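Local coordinates for periplasmic binding protein (Veillonella parvula, PDB 4N01), which probably captures a solute in the periplasm and hands it to an ABC transporter, as related binding proteins do for iron complexes and vitamin B12, at residues A[70-75]-A[156-161]; A[163-168]-A[318-323]; A[171-176]-A[180-185]. All blocks are in the same frame, centred on the assembly; numbering follows the deposited sequence. Where two conformers were deposited one is given.

In the fold
The centre of interaction 1 lies about 6 Å from the centre of the chain. There helix 71-79 meets the loop that leads from strand 151-153 to helix 165-178. Interaction 2 follows along the chain and brings the start of helix 165-178 to the start of helix 320-332. The centres of interactions 1 and 2 are about 11 Å apart. Interaction 3 is nested within the loop that interaction 2 closes. Its centre is about 15 Å from each of the others. Helix 165-178 is shared by interactions 2 and 3. Helix 182-203 probably links the two lobes, as in related binding proteins. Interactions 1 and 2 lie near the middle of the chain, and interaction 3 farther out, where that helix begins.

Interaction 1 (A[70-75]-A[156-161]); sequences SQATTE and ESMLST
The selenomethionine Met158 reaches helix 71-79 with its terminal methyl. Met158 CE lies 3.6 Å from Ala72 CB and 3.9 Å from Thr73 CG2. The selenium itself stays slightly farther back, with Met158 SE 4.2 Å from Thr73 CG2. The Met158 chain is extended beyond CG (chi2 176°, chi3 -177°), and this carries the methyl across the gap between the backbones. No hydrogen bond crosses the contact.

Thr73 presents its methyl to Met158, while its OG1 is hydrogen-bonded to Ser68 OG, at the end of strand 66-68. On helix 71-79, Gln71 NE2 donates to Glu75 OE2 at 3.0 Å. The bond is nearly straight and lies in the Gln71 amide plane, but it meets the carboxylate from above its plane. Arg319 forms a salt bridge to the same oxygen. Asp171 of helix 165-178 accepts from the backbone N atoms of Glu156 and Ser157, which ties the short 3-10 turn to that helix.

Helix 71-79 follows strand 66-68, and the 3-10 turn follows strand 151-153. Both strands belong to the same five-stranded parallel sheet, an arrangement consistent with the alpha/beta lobe of a periplasmic binding protein.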
# COMPACT_ATOMS: atom_id res chain seq x y z
N SER A 70 2.39 6.91 8.73
CA SER A 70 2.16 6.76 7.29
C SER A 70 0.67 6.67 7.00
O SER A 70 -0.11 6.22 7.84
CB SER A 70 2.84 5.50 6.77
OG SER A 70 4.22 5.49 7.12
N GLN A 71 0.26 7.07 5.80
CA GLN A 71 -1.16 7.02 5.49
C GLN A 71 -1.72 5.60 5.47
O GLN A 71 -2.86 5.37 5.89
CB GLN A 71 -1.47 7.72 4.16
CG GLN A 71 -2.96 7.70 3.84
CD GLN A 71 -3.33 8.62 2.70
OE1 GLN A 71 -2.53 9.46 2.28
NE2 GLN A 71 -4.55 8.46 2.18
N ALA A 72 -0.92 4.66 4.97
CA ALA A 72 -1.36 3.27 4.85
C ALA A 72 -1.69 2.67 6.22
O ALA A 72 -2.75 2.06 6.39
CB ALA A 72 -0.33 2.43 4.12
N THR A 73 -0.81 2.86 7.20
CA THR A 73 -1.10 2.36 8.54
C THR A 73 -2.21 3.17 9.22
O THR A 73 -2.95 2.65 10.04
CB THR A 73 0.16 2.30 9.43
OG1 THR A 73 0.81 3.58 9.40
CG2 THR A 73 1.13 1.21 8.94
N THR A 74 -2.33 4.46 8.87
CA THR A 74 -3.46 5.25 9.37
C THR A 74 -4.78 4.65 8.92
O THR A 74 -5.72 4.51 9.72
CB THR A 74 -3.37 6.72 8.90
OG1 THR A 74 -2.31 7.38 9.60
CG2 THR A 74 -4.69 7.46 9.18
N GLU A 75 -4.87 4.28 7.64
CA GLU A 75 -6.09 3.68 7.12
C GLU A 75 -6.36 2.31 7.75
O GLU A 75 -7.51 2.01 8.08
CB GLU A 75 -6.11 3.67 5.58
CG GLU A 75 -6.09 5.11 5.04
CD GLU A 75 -6.22 5.25 3.52
OE1 GLU A 75 -6.08 4.23 2.79
OE2 GLU A 75 -6.46 6.39 3.06
N GLU A 156 4.11 -6.66 8.20
CA GLU A 156 5.01 -7.52 7.44
C GLU A 156 4.88 -7.27 5.95
O GLU A 156 5.84 -7.50 5.20
CB GLU A 156 4.74 -8.99 7.74
CG GLU A 156 5.12 -9.40 9.17
CD GLU A 156 6.62 -9.38 9.42
OE1 GLU A 156 7.38 -9.75 8.50
OE2 GLU A 156 7.03 -8.98 10.53
N SER A 157 3.72 -6.81 5.51
CA SER A 157 3.48 -6.62 4.07
C SER A 157 4.34 -5.47 3.53
O SER A 157 4.49 -5.30 2.32
CB SER A 157 1.99 -6.40 3.77
OG SER A 157 1.48 -5.28 4.49
N MSE A 158 4.89 -4.69 4.44
CA MSE A 158 5.74 -3.56 4.09
C MSE A 158 7.22 -3.84 4.29
O MSE A 158 8.05 -2.95 4.11
CB MSE A 158 5.34 -2.34 4.93
CG MSE A 158 3.90 -1.91 4.75
SE MSE A 158 3.51 -0.44 5.95
CE MSE A 158 1.66 -0.32 5.43
N LEU A 159 7.56 -5.08 4.64
CA LEU A 159 8.94 -5.41 5.03
C LEU A 159 9.78 -6.15 3.99
O LEU A 159 11.01 -6.20 4.11
CB LEU A 159 8.95 -6.22 6.33
CG LEU A 159 8.63 -5.40 7.57
CD1 LEU A 159 8.74 -6.25 8.83
CD2 LEU A 159 9.59 -4.22 7.64
N SER A 160 9.14 -6.75 2.99
CA SER A 160 9.91 -7.54 2.03
C SER A 160 9.17 -7.80 0.73
O SER A 160 7.97 -7.55 0.63
CB SER A 160 10.32 -8.89 2.63
OG SER A 160 9.30 -9.85 2.42
N THR A 161 9.91 -8.31 -0.25
CA THR A 161 9.33 -8.64 -1.55
C THR A 161 8.57 -9.96 -1.54
O THR A 161 8.05 -10.39 -2.57
CB THR A 161 10.39 -8.67 -2.65
OG1 THR A 161 11.48 -9.49 -2.22
CG2 THR A 161 10.92 -7.27 -2.91

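Interaction 2 (A[163-168]-A[318-323]); sequences ADLETN and VRTVDA
The backbones of 163-168 and 318-323 come nearest at Leu165 and Thr320, whose CA atoms are 7.9 Å apart, and both segments include the first turn of a helix. Leu165 makes the apolar part of the contact. Its CG is anti to the backbone N (chi1 -177°), which sends the two methyls toward the partner helix. Leu165 CD1 lies 3.9 Å from both CB and CG2 of Thr320, and the two side chains run past each other in opposite directions. The other branch, Leu165 CD2, touches Val321 CG2 at 3.8 Å, with the side chains crossing at about a right angle.

The chain between the two segments passes through helix 182-203, probably the long helix that links the two lobes, as in related binding proteins, and through the second lobe. The contact thus brings the final helix back against helix 165-178. Val321 and Leu165 also rest on helix 182-203.

The polar part is indirect. A water sits 2.9 Å from Thr320 OG1 and donates a weak bond to Asn168 OD1 at 3.4 Å. Each of the two side chains has a firmer partner: Tyr228 OH for Thr320 OG1, and Gly317 N for Asn168 OD1.

Asp164 and Thr167 form a capping box at the start of helix 165-178. Thr167 N donates to Asp164 OD1 at 3.1 Å, and Asp164 N returns a nearly straight bond to Thr167 OG1 at 3.0 Å.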
# COMPACT_ATOMS: atom_id res chain seq x y z
N ALA A 163 5.92 -10.17 0.27
CA ALA A 163 4.57 -9.74 0.67
C ALA A 163 3.51 -10.02 -0.38
O ALA A 163 3.72 -9.77 -1.57
CB ALA A 163 4.56 -8.27 1.01
N ASP A 164 2.36 -10.52 0.05
CA ASP A 164 1.21 -10.63 -0.84
C ASP A 164 -0.08 -10.26 -0.10
O ASP A 164 -0.02 -9.73 1.03
CB ASP A 164 1.14 -12.02 -1.50
CG ASP A 164 0.99 -13.16 -0.50
OD1 ASP A 164 0.50 -12.92 0.63
OD2 ASP A 164 1.36 -14.31 -0.85
N LEU A 165 -1.23 -10.52 -0.70
CA LEU A 165 -2.49 -10.11 -0.07
C LEU A 165 -2.71 -10.84 1.25
O LEU A 165 -3.20 -10.25 2.21
CB LEU A 165 -3.68 -10.35 -1.01
CG LEU A 165 -5.03 -9.88 -0.45
CD1 LEU A 165 -5.04 -8.38 -0.16
CD2 LEU A 165 -6.18 -10.26 -1.39
N GLU A 166 -2.33 -12.12 1.31
CA GLU A 166 -2.45 -12.88 2.57
C GLU A 166 -1.59 -12.27 3.68
O GLU A 166 -1.98 -12.29 4.85
CB GLU A 166 -2.09 -14.36 2.37
CG GLU A 166 -3.12 -15.16 1.58
CD GLU A 166 -4.46 -15.28 2.30
OE1 GLU A 166 -4.50 -15.25 3.56
OE2 GLU A 166 -5.49 -15.39 1.60
N THR A 167 -0.42 -11.75 3.33
CA THR A 167 0.42 -11.06 4.32
C THR A 167 -0.32 -9.84 4.91
O THR A 167 -0.28 -9.60 6.11
CB THR A 167 1.73 -10.56 3.69
OG1 THR A 167 2.28 -11.60 2.87
CG2 THR A 167 2.73 -10.15 4.78
N ASN A 168 -0.97 -9.08 4.04
CA ASN A 168 -1.77 -7.92 4.44
C ASN A 168 -2.93 -8.34 5.35
O ASN A 168 -3.25 -7.65 6.33
CB ASN A 168 -2.29 -7.23 3.16
CG ASN A 168 -2.74 -5.78 3.38
OD1 ASN A 168 -2.64 -4.95 2.45
ND2 ASN A 168 -3.27 -5.47 4.55
N VAL A 318 -5.94 -1.02 3.10
CA VAL A 318 -7.28 -1.57 3.25
C VAL A 318 -8.05 -1.47 1.94
O VAL A 318 -9.22 -1.81 1.89
CB VAL A 318 -8.06 -0.86 4.36
CG1 VAL A 318 -7.34 -1.01 5.69
CG2 VAL A 318 -8.25 0.61 4.01
N ARG A 319 -7.38 -1.02 0.88
CA ARG A 319 -8.09 -0.75 -0.37
C ARG A 319 -7.94 -1.83 -1.42
O ARG A 319 -8.53 -1.72 -2.50
CB ARG A 319 -7.59 0.56 -0.99
CG ARG A 319 -7.60 1.76 -0.06
CD ARG A 319 -7.30 2.99 -0.89
NE ARG A 319 -7.04 4.17 -0.06
CZ ARG A 319 -7.16 5.41 -0.49
NH1 ARG A 319 -7.57 5.66 -1.74
NH2 ARG A 319 -6.89 6.42 0.32
N THR A 320 -7.13 -2.85 -1.14
CA THR A 320 -6.69 -3.75 -2.20
C THR A 320 -7.80 -4.47 -2.95
O THR A 320 -7.88 -4.39 -4.18
CB THR A 320 -5.68 -4.82 -1.71
OG1 THR A 320 -4.62 -4.17 -1.00
CG2 THR A 320 -5.09 -5.55 -2.91
N VAL A 321 -8.64 -5.20 -2.22
CA VAL A 321 -9.66 -6.01 -2.89
C VAL A 321 -10.69 -5.11 -3.60
O VAL A 321 -11.14 -5.44 -4.70
CB VAL A 321 -10.32 -7.01 -1.92
CG1 VAL A 321 -11.54 -7.65 -2.56
CG2 VAL A 321 -9.30 -8.08 -1.53
N ASP A 322 -11.00 -3.97 -3.00
CA ASP A 322 -11.89 -2.99 -3.64
C ASP A 322 -11.32 -2.52 -4.97
O ASP A 322 -12.03 -2.45 -5.98
CB ASP A 322 -12.12 -1.80 -2.71
CG ASP A 322 -13.03 -0.76 -3.33
OD1 ASP A 322 -14.26 -0.97 -3.34
OD2 ASP A 322 -12.51 0.28 -3.81
N ALA A 323 -10.02 -2.22 -4.99
CA ALA A 323 -9.35 -1.78 -6.20
C ALA A 323 -9.25 -2.92 -7.23
O ALA A 323 -9.42 -2.70 -8.43
CB ALA A 323 -7.97 -1.25 -5.87
O HOH W 1 -5.89 -4.21 1.59

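Interaction 3 (A[171-176]-A[180-185]); sequences DMIKLG and GVKPKA
Gly176 O accepts a hydrogen bond from Val181 N at 2.8 Å, with an N-H...O angle of 155°. The donor is tilted 30° from the carbonyl plane. Val181 CG2 packs beside the same oxygen, 3.7 Å from Gly176 O. Lacking a side chain, Gly176 lets the next helix come very close: Gly176 CA is 4.4 Å from Lys182 CA.

The bond from Val181 belongs to a Schellman motif that ends helix 165-178. Gly180, with a positive phi, is its C-prime residue, and Gly180 N pairs with Glu177 O. Val181 is then the N-cap of helix 182-203. The chain leaves one helix and enters the next within a few residues, forming a short turn between two successive helices.

Past the turn, Ala185 points its methyl at the first helix. Its CB meets the backbone there, 3.3 Å from Met172 O, an oxygen that also accepts the helical bond from Gly176 N. Ile173 closes over the adjoining side. In the conformer described, Ile173 CD1 reaches Ala185 C at 3.8 Å and Ala185 CB at 4.0 Å. A second conformer was deposited, so these details are less certain. Lys182 contributes its aliphatic part: its chain is extended, and Lys182 CE passes 4.1 Å from Ile173 CG2, while Lys182 NZ goes on to a long, weak ion pair with Glu177. Met172 and Leu175 pack against Met76 of helix 71-79 and against Leu80, which Ala185 also touches.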
# COMPACT_ATOMS: atom_id res chain seq x y z
N ASP A 171 -1.45 -9.15 8.72
CA ASP A 171 -1.09 -7.89 9.39
C ASP A 171 -2.30 -7.24 10.03
O ASP A 171 -2.22 -6.71 11.15
CB ASP A 171 -0.48 -6.89 8.41
CG ASP A 171 0.92 -7.26 7.96
OD1 ASP A 171 1.65 -7.99 8.70
OD2 ASP A 171 1.31 -6.81 6.86
N MSE A 172 -3.43 -7.25 9.32
CA MSE A 172 -4.65 -6.67 9.88
C MSE A 172 -5.09 -7.45 11.12
O MSE A 172 -5.52 -6.86 12.11
CB MSE A 172 -5.77 -6.65 8.84
CG MSE A 172 -5.62 -5.51 7.82
SE MSE A 172 -5.95 -3.76 8.66
CE MSE A 172 -7.88 -3.70 8.44
N ILE A 173 -4.96 -8.77 11.07
CA ILE A 173 -5.30 -9.60 12.22
C ILE A 173 -4.40 -9.30 13.41
O ILE A 173 -4.87 -9.14 14.54
CB ILE A 173 -5.22 -11.10 11.88
CG1 ILE A 173 -6.18 -11.44 10.74
CG2 ILE A 173 -5.54 -11.95 13.11
CD1 ILE A 173 -7.64 -11.33 11.13
N LYS A 174 -3.10 -9.20 13.14
CA LYS A 174 -2.11 -8.89 14.18
C LYS A 174 -2.37 -7.52 14.80
O LYS A 174 -2.31 -7.35 16.02
CB LYS A 174 -0.70 -8.92 13.58
CG LYS A 174 0.42 -8.83 14.62
CD LYS A 174 0.47 -10.07 15.50
CE LYS A 174 1.73 -10.06 16.35
NZ LYS A 174 1.84 -11.28 17.19
N LEU A 175 -2.64 -6.53 13.95
CA LEU A 175 -2.96 -5.19 14.43
C LEU A 175 -4.19 -5.26 15.32
O LEU A 175 -4.22 -4.66 16.41
CB LEU A 175 -3.19 -4.23 13.26
CG LEU A 175 -3.54 -2.77 13.57
CD1 LEU A 175 -2.47 -2.10 14.43
CD2 LEU A 175 -3.71 -2.00 12.27
N GLY A 176 -5.19 -6.01 14.86
CA GLY A 176 -6.38 -6.26 15.65
C GLY A 176 -6.06 -6.88 17.00
O GLY A 176 -6.58 -6.43 18.02
N GLY A 180 -6.75 -5.37 20.87
CA GLY A 180 -7.86 -6.04 21.53
C GLY A 180 -9.14 -6.05 20.71
O GLY A 180 -10.24 -6.15 21.27
N VAL A 181 -9.02 -5.97 19.38
CA VAL A 181 -10.18 -6.04 18.50
C VAL A 181 -10.01 -7.09 17.40
O VAL A 181 -10.36 -6.87 16.24
CB VAL A 181 -10.51 -4.66 17.87
CG1 VAL A 181 -10.92 -3.67 18.96
CG2 VAL A 181 -9.32 -4.11 17.08
N LYS A 182 -9.47 -8.25 17.77
CA LYS A 182 -9.28 -9.34 16.80
C LYS A 182 -10.55 -9.72 16.00
O LYS A 182 -10.46 -9.91 14.78
CB LYS A 182 -8.64 -10.57 17.45
CG LYS A 182 -8.21 -11.65 16.45
CD LYS A 182 -7.65 -12.89 17.15
CE LYS A 182 -7.39 -14.01 16.13
NZ LYS A 182 -7.31 -15.34 16.80
N PRO A 183 -11.72 -9.80 16.67
CA PRO A 183 -12.92 -10.16 15.88
C PRO A 183 -13.26 -9.15 14.78
O PRO A 183 -13.70 -9.54 13.70
CB PRO A 183 -14.04 -10.20 16.93
CG PRO A 183 -13.34 -10.51 18.21
CD PRO A 183 -12.01 -9.81 18.12
N LYS A 184 -13.06 -7.87 15.07
CA LYS A 184 -13.25 -6.82 14.07
C LYS A 184 -12.33 -7.04 12.86
O LYS A 184 -12.76 -6.90 11.71
CB LYS A 184 -12.98 -5.46 14.70
CG LYS A 184 -13.13 -4.28 13.76
CD LYS A 184 -14.56 -3.81 13.72
CE LYS A 184 -14.71 -2.57 12.84
NZ LYS A 184 -15.96 -1.83 13.18
N ALA A 185 -11.07 -7.39 13.12
CA ALA A 185 -10.13 -7.63 12.03
C ALA A 185 -10.52 -8.89 11.25
O ALA A 185 -10.42 -8.92 10.03
CB ALA A 185 -8.71 -7.75 12.56